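Local coordinates for erythrocyte membrane protein 1 (Plasmodium falciparum, PDB 6S8T) that binds the host receptor ICAM-1 through its DBLbeta domain, and so probably helps infected erythrocytes adhere to host cells, at residues 70-75 and 119-124; 371-376 and 405-410; 432-437 and 450-455. All blocks are in the same frame, centred on the assembly; numbering follows the deposited sequence.

Contact 1 (70-75 and 119-124); sequences DSRNGN and CTSNLE
Arg72 and Ser121 tie a long loop of this Duffy-binding-like (DBL) domain to its short helix 121-124, across a small interface of 145 Å² in all. A hydrogen bond makes the link: NH2 of Arg72 donates to OG of Ser121 at 2.9 Å, with an angle of 158° at the hydrogen. The hydroxyl oxygen sits near the guanidinium plane, so the arginine is met at its edge.

What positions that edge is a salt bridge inside the loop. Arg72 holds the carboxylate of Asp70 through NE and NH2, NE reaching OD1 at 2.9 Å and NH2 reaching OD2 at 2.7 Å, and each oxygen offers its syn lone pair. A bend at chi3 (-61°) folds the arginine chain back toward this partner. NH2 therefore serves two acceptors, Asp70 OD2 and Ser121 OG, and the paired charges probably offset each other beside the helix.

Van der Waals packing supplies the remainder. OD2 of Asp70 lies 3.5 Å from CA of Asn122, and the CA atoms of these two residues are the nearest pair across the segments. The two side chains cross at about a right angle, their flat ends inclined by 35°. The amide of Asn122 turns from the loop, and its ND2 bonds instead to Asp144 of helix 137-163.

The helix start is braced separately. Thr120 occupies the N-cap position without a side-chain capping bond, while the disulfide from Cys119 to Cys80 fastens the residue before it. The backbone closes the first turn through N of Glu124 and O of Thr120, 3.0 Å apart. Across the same turn the hydroxyl OG1 of Thr120 donates to OE1 of Glu124 at 2.8 Å, meeting that oxygen on its anti side, and OE1 also pairs with Lys83.

Contact 2 (371-376 and 405-410); sequences QAKIAF and TTLGDT
Lys373 reaches to the 405-410 loop while Leu407 lies against it, the two side chains crossing at a slant. The first torsion of Lys373 (chi1 63°) sets CG between the backbone N and the carbonyl carbon, and a bend at chi3 then carries the ammonium to the loop. There NZ donates to O of Thr406 at 3.0 Å, approaching from above the carbonyl plane, 45° out of it. The same NZ forms a salt bridge with Asp404, so the ammonium has both a charged and a neutral partner.

The aliphatic part of the lysine is used as well: its CD packs 3.7 Å from CD1 of Leu407. That methyl also touches Ile374, whose CG1 is 3.6 Å away, and the leucine and isoleucine side chains meet nearly at right angles. A water joins the backbones by donating to both O of Lys373 (2.8 Å) and O of Thr405 (2.6 Å). Within the loop, OG1 of Thr406 donates to OD2 of Asp409 at 2.6 Å.

This surface packing joins the turn at the end of the long helix 335-372 to the loop following helix 388-402. Helix 388-402 backs it, with Val392 and Phe395 against Ala372, Gln399 against Lys373, and Lys396 bonding to the carbonyls of Ala372 and Ala375.

Contact 3 (432-437 and 450-455); sequences EQTQFC and DDNYTF
Gln435 and Tyr453 form a single beta bridge, CA to CA 4.9 Å, in which N of Gln435 donates to O of Asn452 (2.9 Å) and its O accepts from N of Thr454 (3.0 Å), the parallel pattern. O of Asn452 takes a second, weak bond from N of Thr434.

Two glutamine amides reinforce this bridge. Gln433, bent at chi2, directs NE2 to two carbonyls, O of Asp451 at 3.0 Å and O of Tyr453 at 2.6 Å. Both acceptors lie in its amide plane, which fixes the rotation of the group. Gln435 instead runs out extended, with CG anti to the backbone N (chi1 -178°). Its OE1 accepts from ND2 of Asn452 at 3.1 Å, the two amide planes standing perpendicular (90°), and its NE2 donates to OD2 of Asp450 at 3.2 Å and also to O of Cys437.

The apolar part is a CH-pi contact: CG2 of Thr454 sits over a face of the Phe436 ring, 4.1 Å from its centroid and 27° off the normal. The Tyr453 ring has O of Phe436 at its edge.

Both segments belong to the irregular chain after helix 417-424, toward the C-terminal end. Helices 293-319 and 335-372 back this pairing: Phe436 rests on Ala302 and meets Trp358 edge-to-face, while Phe455 packs on Phe305 and Trp358. Helix 417-424 adds Ala418, and the Cys437-Cys2 disulfide ties in the N-terminal end.

The three contacts follow one another along the chain, each closing before the next opens, and none touches another. Contact 1 stands apart: its centre is about 47 Å from that of contact 2 and about 45 Å from that of contact 3, on the opposite side of the chain's centre from both. Contacts 2 and 3 are closer, with centres about 28 Å and nearest atoms about 12 Å apart. Helix 335-372 relates these two, since 371-376 includes its last residues while its Trp358 and Glu355 receive side chains of contact 3. The assembly holds this chain alone, so it does not tell whether any of the three lies at the ICAM-1 interface.

Contact 1 (70-75 and 119-124)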
loop_
_atom_site.group_PDB
_atom_site.type_symbol
_atom_site.label_atom_id
_atom_site.label_comp_id
_atom_site.label_asym_id
_atom_site.label_seq_id
_atom_site.Cartn_x
_atom_site.Cartn_y
_atom_site.Cartn_z
ATOM N N ASP A 70 13.874 -8.714 -19.299
ATOM C CA ASP A 70 13.305 -7.579 -20.014
ATOM C C ASP A 70 13.746 -7.627 -21.471
ATOM O O ASP A 70 14.940 -7.726 -21.769
ATOM C CB ASP A 70 13.752 -6.271 -19.353
ATOM C CG ASP A 70 12.984 -5.051 -19.853
ATOM O OD1 ASP A 70 12.593 -5.008 -21.038
ATOM O OD2 ASP A 70 12.776 -4.120 -19.048
ATOM N N SER A 71 12.772 -7.563 -22.381
ATOM C CA SER A 71 13.015 -7.707 -23.811
ATOM C C SER A 71 13.413 -6.399 -24.482
ATOM O O SER A 71 13.075 -6.186 -25.653
ATOM C CB SER A 71 11.779 -8.290 -24.494
ATOM O OG SER A 71 10.702 -7.370 -24.449
ATOM N N ARG A 72 14.122 -5.519 -23.781
ATOM C CA ARG A 72 14.535 -4.236 -24.328
ATOM C C ARG A 72 16.047 -4.077 -24.216
ATOM O O ARG A 72 16.720 -4.807 -23.482
ATOM C CB ARG A 72 13.822 -3.076 -23.623
ATOM C CG ARG A 72 12.324 -3.037 -23.878
ATOM C CD ARG A 72 11.638 -1.990 -23.020
ATOM N NE ARG A 72 11.809 -2.251 -21.594
ATOM C CZ ARG A 72 11.283 -1.505 -20.628
ATOM N NH1 ARG A 72 10.548 -0.444 -20.934
ATOM N NH2 ARG A 72 11.490 -1.817 -19.356
ATOM N N ASN A 73 16.570 -3.102 -24.958
ATOM C CA ASN A 73 18.006 -2.884 -25.043
ATOM C C ASN A 73 18.535 -2.260 -23.750
ATOM O O ASN A 73 17.809 -2.059 -22.772
ATOM C CB ASN A 73 18.335 -2.004 -26.248
ATOM C CG ASN A 73 17.989 -2.668 -27.568
ATOM O OD1 ASN A 73 18.847 -3.258 -28.223
ATOM N ND2 ASN A 73 16.723 -2.574 -27.964
ATOM N N GLY A 74 19.829 -1.954 -23.754
ATOM C CA GLY A 74 20.470 -1.470 -22.550
ATOM C C GLY A 74 19.979 -0.093 -22.151
ATOM O O GLY A 74 19.564 0.715 -22.980
ATOM N N ASN A 75 20.006 0.159 -20.842
ATOM C CA ASN A 75 19.660 1.458 -20.275
ATOM C C ASN A 75 18.183 1.781 -20.466
ATOM O O ASN A 75 17.707 2.822 -20.004
ATOM C CB ASN A 75 20.541 2.565 -20.873
ATOM C CG ASN A 75 21.970 2.483 -20.388
ATOM O OD1 ASN A 75 22.270 1.732 -19.460
ATOM N ND2 ASN A 75 22.859 3.264 -20.997
ATOM N N CYS A 119 8.360 0.703 -9.364
ATOM C CA CYS A 119 9.358 0.297 -10.362
ATOM C C CYS A 119 9.130 -1.158 -10.771
ATOM O O CYS A 119 9.803 -2.082 -10.310
ATOM C CB CYS A 119 10.772 0.497 -9.826
ATOM S SG CYS A 119 11.267 2.207 -9.489
ATOM N N THR A 120 8.178 -1.358 -11.682
ATOM C CA THR A 120 7.847 -2.687 -12.189
ATOM C C THR A 120 7.966 -2.761 -13.709
ATOM O O THR A 120 7.331 -3.603 -14.347
ATOM C CB THR A 120 6.444 -3.097 -11.750
ATOM O OG1 THR A 120 5.500 -2.122 -12.209
ATOM C CG2 THR A 120 6.369 -3.196 -10.237
ATOM N N SER A 121 8.796 -1.896 -14.298
ATOM C CA SER A 121 8.871 -1.804 -15.751
ATOM C C SER A 121 9.470 -3.061 -16.373
ATOM O O SER A 121 9.080 -3.445 -17.481
ATOM C CB SER A 121 9.679 -0.568 -16.152
ATOM O OG SER A 121 9.714 -0.413 -17.557
ATOM N N ASN A 122 10.416 -3.710 -15.689
ATOM C CA ASN A 122 10.954 -4.965 -16.202
ATOM C C ASN A 122 9.872 -6.035 -16.266
ATOM O O ASN A 122 9.828 -6.831 -17.212
ATOM C CB ASN A 122 12.129 -5.434 -15.341
ATOM C CG ASN A 122 11.728 -5.719 -13.903
ATOM O OD1 ASN A 122 10.983 -4.953 -13.295
ATOM N ND2 ASN A 122 12.223 -6.825 -13.353
ATOM N N LEU A 123 8.981 -6.064 -15.273
ATOM C CA LEU A 123 7.907 -7.051 -15.274
ATOM C C LEU A 123 6.857 -6.735 -16.331
ATOM O O LEU A 123 6.224 -7.652 -16.868
ATOM C CB LEU A 123 7.264 -7.124 -13.890
ATOM C CG LEU A 123 8.158 -7.596 -12.744
ATOM C CD1 LEU A 123 7.432 -7.451 -11.410
ATOM C CD2 LEU A 123 8.588 -9.041 -12.962
ATOM N N GLU A 124 6.661 -5.450 -16.644
ATOM C CA GLU A 124 5.670 -5.063 -17.639
ATOM C C GLU A 124 6.096 -5.421 -19.057
ATOM O O GLU A 124 5.233 -5.585 -19.925
ATOM C CB GLU A 124 5.394 -3.561 -17.543
ATOM C CG GLU A 124 4.735 -3.119 -16.239
ATOM C CD GLU A 124 4.859 -1.621 -15.995
ATOM O OE1 GLU A 124 5.319 -1.229 -14.900
ATOM O OE2 GLU A 124 4.507 -0.834 -16.900
#

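Contact 2 (371-376 and 405-410)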
loop_
_atom_site.group_PDB
_atom_site.type_symbol
_atom_site.label_atom_id
_atom_site.label_comp_id
_atom_site.label_asym_id
_atom_site.label_seq_id
_atom_site.Cartn_x
_atom_site.Cartn_y
_atom_site.Cartn_z
ATOM N N GLN A 371 -21.704 -6.344 5.718
ATOM C CA GLN A 371 -22.008 -7.555 4.966
ATOM C C GLN A 371 -21.259 -8.762 5.513
ATOM O O GLN A 371 -21.746 -9.892 5.402
ATOM C CB GLN A 371 -21.685 -7.350 3.489
ATOM C CG GLN A 371 -22.581 -6.331 2.817
ATOM C CD GLN A 371 -22.367 -6.262 1.323
ATOM O OE1 GLN A 371 -22.985 -5.453 0.633
ATOM N NE2 GLN A 371 -21.489 -7.113 0.814
ATOM N N ALA A 372 -20.087 -8.545 6.114
ATOM C CA ALA A 372 -19.328 -9.653 6.684
ATOM C C ALA A 372 -20.086 -10.314 7.829
ATOM O O ALA A 372 -20.175 -11.545 7.900
ATOM C CB ALA A 372 -17.960 -9.166 7.158
ATOM N N LYS A 373 -20.640 -9.516 8.739
ATOM C CA LYS A 373 -21.279 -10.092 9.915
ATOM C C LYS A 373 -22.676 -10.629 9.632
ATOM O O LYS A 373 -23.314 -11.155 10.550
ATOM C CB LYS A 373 -21.340 -9.064 11.047
ATOM C CG LYS A 373 -22.165 -7.841 10.733
ATOM C CD LYS A 373 -22.445 -7.035 11.990
ATOM C CE LYS A 373 -21.169 -6.558 12.650
ATOM N NZ LYS A 373 -21.459 -5.681 13.815
ATOM N N ILE A 374 -23.157 -10.528 8.396
ATOM C CA ILE A 374 -24.497 -10.957 8.034
ATOM C C ILE A 374 -24.476 -12.175 7.119
ATOM O O ILE A 374 -25.300 -13.080 7.269
ATOM C CB ILE A 374 -25.277 -9.791 7.388
ATOM C CG1 ILE A 374 -25.861 -8.884 8.471
ATOM C CG2 ILE A 374 -26.359 -10.303 6.457
ATOM C CD1 ILE A 374 -26.751 -7.797 7.932
ATOM N N ALA A 375 -23.539 -12.221 6.172
ATOM C CA ALA A 375 -23.434 -13.344 5.248
ATOM C C ALA A 375 -23.165 -14.647 5.990
ATOM O O ALA A 375 -22.074 -14.844 6.536
ATOM C CB ALA A 375 -22.334 -13.085 4.217
ATOM N N PHE A 376 -24.153 -15.543 6.011
ATOM C CA PHE A 376 -24.016 -16.827 6.690
ATOM C C PHE A 376 -23.170 -17.797 5.873
ATOM O O PHE A 376 -22.447 -17.385 4.959
ATOM C CB PHE A 376 -25.392 -17.437 6.971
ATOM C CG PHE A 376 -26.163 -16.728 8.051
ATOM C CD1 PHE A 376 -25.903 -16.986 9.387
ATOM C CD2 PHE A 376 -27.152 -15.812 7.730
ATOM C CE1 PHE A 376 -26.610 -16.339 10.384
ATOM C CE2 PHE A 376 -27.864 -15.162 8.723
ATOM C CZ PHE A 376 -27.592 -15.426 10.052
ATOM N N THR A 405 -20.444 -9.553 16.428
ATOM C CA THR A 405 -21.004 -10.396 15.380
ATOM C C THR A 405 -22.476 -10.128 15.084
ATOM O O THR A 405 -23.040 -10.796 14.209
ATOM C CB THR A 405 -20.827 -11.879 15.738
ATOM O OG1 THR A 405 -21.516 -12.162 16.962
ATOM C CG2 THR A 405 -19.353 -12.216 15.904
ATOM N N THR A 406 -23.116 -9.188 15.777
ATOM C CA THR A 406 -24.526 -8.889 15.564
ATOM C C THR A 406 -24.709 -7.416 15.214
ATOM O O THR A 406 -23.807 -6.593 15.395
ATOM C CB THR A 406 -25.370 -9.238 16.801
ATOM O OG1 THR A 406 -24.916 -8.476 17.928
ATOM C CG2 THR A 406 -25.266 -10.723 17.123
ATOM N N LEU A 407 -25.895 -7.093 14.696
ATOM C CA LEU A 407 -26.247 -5.715 14.368
ATOM C C LEU A 407 -26.722 -5.016 15.635
ATOM O O LEU A 407 -27.834 -5.264 16.111
ATOM C CB LEU A 407 -27.322 -5.671 13.287
ATOM C CG LEU A 407 -26.873 -5.631 11.826
ATOM C CD1 LEU A 407 -26.072 -6.866 11.471
ATOM C CD2 LEU A 407 -28.079 -5.492 10.910
ATOM N N GLY A 408 -25.884 -4.140 16.179
ATOM C CA GLY A 408 -26.200 -3.467 17.421
ATOM C C GLY A 408 -24.989 -3.333 18.319
ATOM O O GLY A 408 -24.943 -2.455 19.185
ATOM N N ASP A 409 -24.001 -4.205 18.121
ATOM C CA ASP A 409 -22.760 -4.126 18.880
ATOM C C ASP A 409 -21.974 -2.893 18.456
ATOM O O ASP A 409 -21.599 -2.756 17.286
ATOM C CB ASP A 409 -21.923 -5.385 18.672
ATOM C CG ASP A 409 -22.449 -6.576 19.441
ATOM O OD1 ASP A 409 -22.736 -6.428 20.647
ATOM O OD2 ASP A 409 -22.571 -7.664 18.838
ATOM N N THR A 410 -21.730 -1.991 19.404
ATOM C CA THR A 410 -20.906 -0.812 19.179
ATOM C C THR A 410 -19.725 -0.782 20.143
ATOM O O THR A 410 -19.208 0.286 20.476
ATOM C CB THR A 410 -21.739 0.465 19.305
ATOM O OG1 THR A 410 -22.407 0.480 20.572
ATOM C CG2 THR A 410 -22.775 0.538 18.191
HETATM O O HOH W 1 -21.941 -12.476 12.551
#

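Contact 3 (432-437 and 450-455)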
loop_
_atom_site.group_PDB
_atom_site.type_symbol
_atom_site.label_atom_id
_atom_site.label_comp_id
_atom_site.label_asym_id
_atom_site.label_seq_id
_atom_site.Cartn_x
_atom_site.Cartn_y
_atom_site.Cartn_z
ATOM N N GLU A 432 -3.456 19.410 15.868
ATOM C CA GLU A 432 -4.685 20.005 16.393
ATOM C C GLU A 432 -5.950 19.350 15.843
ATOM O O GLU A 432 -6.960 19.261 16.551
ATOM C CB GLU A 432 -4.713 21.514 16.121
ATOM C CG GLU A 432 -3.620 22.292 16.840
ATOM C CD GLU A 432 -3.754 22.237 18.351
ATOM O OE1 GLU A 432 -4.895 22.108 18.847
ATOM O OE2 GLU A 432 -2.718 22.318 19.045
ATOM N N GLN A 433 -5.919 18.894 14.596
ATOM C CA GLN A 433 -7.055 18.227 13.962
ATOM C C GLN A 433 -6.662 16.765 13.758
ATOM O O GLN A 433 -6.147 16.385 12.706
ATOM C CB GLN A 433 -7.425 18.908 12.647
ATOM C CG GLN A 433 -7.438 20.430 12.715
ATOM C CD GLN A 433 -8.435 20.972 13.724
ATOM O OE1 GLN A 433 -8.166 21.960 14.409
ATOM N NE2 GLN A 433 -9.596 20.333 13.813
ATOM N N THR A 434 -6.913 15.942 14.780
ATOM C CA THR A 434 -6.411 14.578 14.821
ATOM C C THR A 434 -7.491 13.505 14.855
ATOM O O THR A 434 -7.178 12.337 14.598
ATOM C CB THR A 434 -5.498 14.384 16.043
ATOM O OG1 THR A 434 -6.259 14.577 17.242
ATOM C CG2 THR A 434 -4.356 15.391 16.016
ATOM N N GLN A 435 -8.738 13.856 15.158
ATOM C CA GLN A 435 -9.811 12.879 15.298
ATOM C C GLN A 435 -10.496 12.669 13.952
ATOM O O GLN A 435 -11.070 13.607 13.389
ATOM C CB GLN A 435 -10.814 13.341 16.355
ATOM C CG GLN A 435 -11.940 12.359 16.616
ATOM C CD GLN A 435 -12.842 12.804 17.748
ATOM O OE1 GLN A 435 -12.371 13.264 18.787
ATOM N NE2 GLN A 435 -14.148 12.675 17.550
ATOM N N PHE A 436 -10.448 11.436 13.444
ATOM C CA PHE A 436 -11.004 11.121 12.132
ATOM C C PHE A 436 -12.511 10.872 12.155
ATOM O O PHE A 436 -13.108 10.719 11.084
ATOM C CB PHE A 436 -10.281 9.907 11.533
ATOM C CG PHE A 436 -9.017 10.258 10.794
ATOM C CD1 PHE A 436 -7.886 10.665 11.481
ATOM C CD2 PHE A 436 -8.961 10.180 9.412
ATOM C CE1 PHE A 436 -6.723 10.994 10.804
ATOM C CE2 PHE A 436 -7.801 10.506 8.727
ATOM C CZ PHE A 436 -6.681 10.914 9.425
ATOM N N CYS A 437 -13.137 10.824 13.328
ATOM C CA CYS A 437 -14.585 10.741 13.436
ATOM C C CYS A 437 -15.147 12.069 13.931
ATOM O O CYS A 437 -14.479 12.813 14.654
ATOM C CB CYS A 437 -15.016 9.612 14.380
ATOM S SG CYS A 437 -14.363 9.745 16.059
ATOM N N ASP A 450 -17.212 17.922 16.574
ATOM C CA ASP A 450 -16.172 18.101 17.577
ATOM C C ASP A 450 -15.115 19.090 17.089
ATOM O O ASP A 450 -14.978 19.363 15.893
ATOM C CB ASP A 450 -15.517 16.763 17.924
ATOM C CG ASP A 450 -16.395 15.891 18.809
ATOM O OD1 ASP A 450 -17.541 16.294 19.101
ATOM O OD2 ASP A 450 -15.936 14.802 19.217
ATOM N N ASP A 451 -14.352 19.627 18.046
ATOM C CA ASP A 451 -13.360 20.647 17.718
ATOM C C ASP A 451 -12.141 20.044 17.031
ATOM O O ASP A 451 -11.650 20.587 16.034
ATOM C CB ASP A 451 -12.949 21.401 18.983
ATOM C CG ASP A 451 -14.111 22.125 19.636
ATOM O OD1 ASP A 451 -15.044 22.529 18.909
ATOM O OD2 ASP A 451 -14.092 22.292 20.874
ATOM N N ASN A 452 -11.637 18.919 17.544
ATOM C CA ASN A 452 -10.445 18.278 17.001
ATOM C C ASN A 452 -10.733 17.404 15.775
ATOM O O ASN A 452 -9.925 16.524 15.454
ATOM C CB ASN A 452 -9.755 17.447 18.088
ATOM C CG ASN A 452 -10.606 16.286 18.566
ATOM O OD1 ASN A 452 -11.834 16.336 18.514
ATOM N ND2 ASN A 452 -9.952 15.232 19.039
ATOM N N TYR A 453 -11.852 17.628 15.091
ATOM C CA TYR A 453 -12.164 16.881 13.878
ATOM C C TYR A 453 -11.184 17.241 12.765
ATOM O O TYR A 453 -10.874 18.415 12.545
ATOM C CB TYR A 453 -13.603 17.175 13.450
ATOM C CG TYR A 453 -14.086 16.417 12.234
ATOM C CD1 TYR A 453 -13.857 15.053 12.098
ATOM C CD2 TYR A 453 -14.800 17.065 11.232
ATOM C CE1 TYR A 453 -14.312 14.359 10.988
ATOM C CE2 TYR A 453 -15.256 16.383 10.123
ATOM C CZ TYR A 453 -15.011 15.033 10.004
ATOM O OH TYR A 453 -15.472 14.358 8.897
ATOM N N THR A 454 -10.688 16.215 12.062
ATOM C CA THR A 454 -9.642 16.434 11.063
ATOM C C THR A 454 -10.133 17.280 9.896
ATOM O O THR A 454 -9.356 18.052 9.322
ATOM C CB THR A 454 -9.101 15.100 10.541
ATOM O OG1 THR A 454 -10.180 14.299 10.041
ATOM C CG2 THR A 454 -8.376 14.340 11.639
ATOM N N PHE A 455 -11.409 17.153 9.527
ATOM C CA PHE A 455 -11.972 17.876 8.394
ATOM C C PHE A 455 -12.840 19.052 8.831
ATOM O O PHE A 455 -13.810 19.397 8.147
ATOM C CB PHE A 455 -12.766 16.919 7.505
ATOM C CG PHE A 455 -12.027 15.652 7.172
ATOM C CD1 PHE A 455 -10.982 15.659 6.263
ATOM C CD2 PHE A 455 -12.378 14.453 7.770
ATOM C CE1 PHE A 455 -10.298 14.493 5.959
ATOM C CE2 PHE A 455 -11.699 13.284 7.467
ATOM C CZ PHE A 455 -10.659 13.305 6.562
#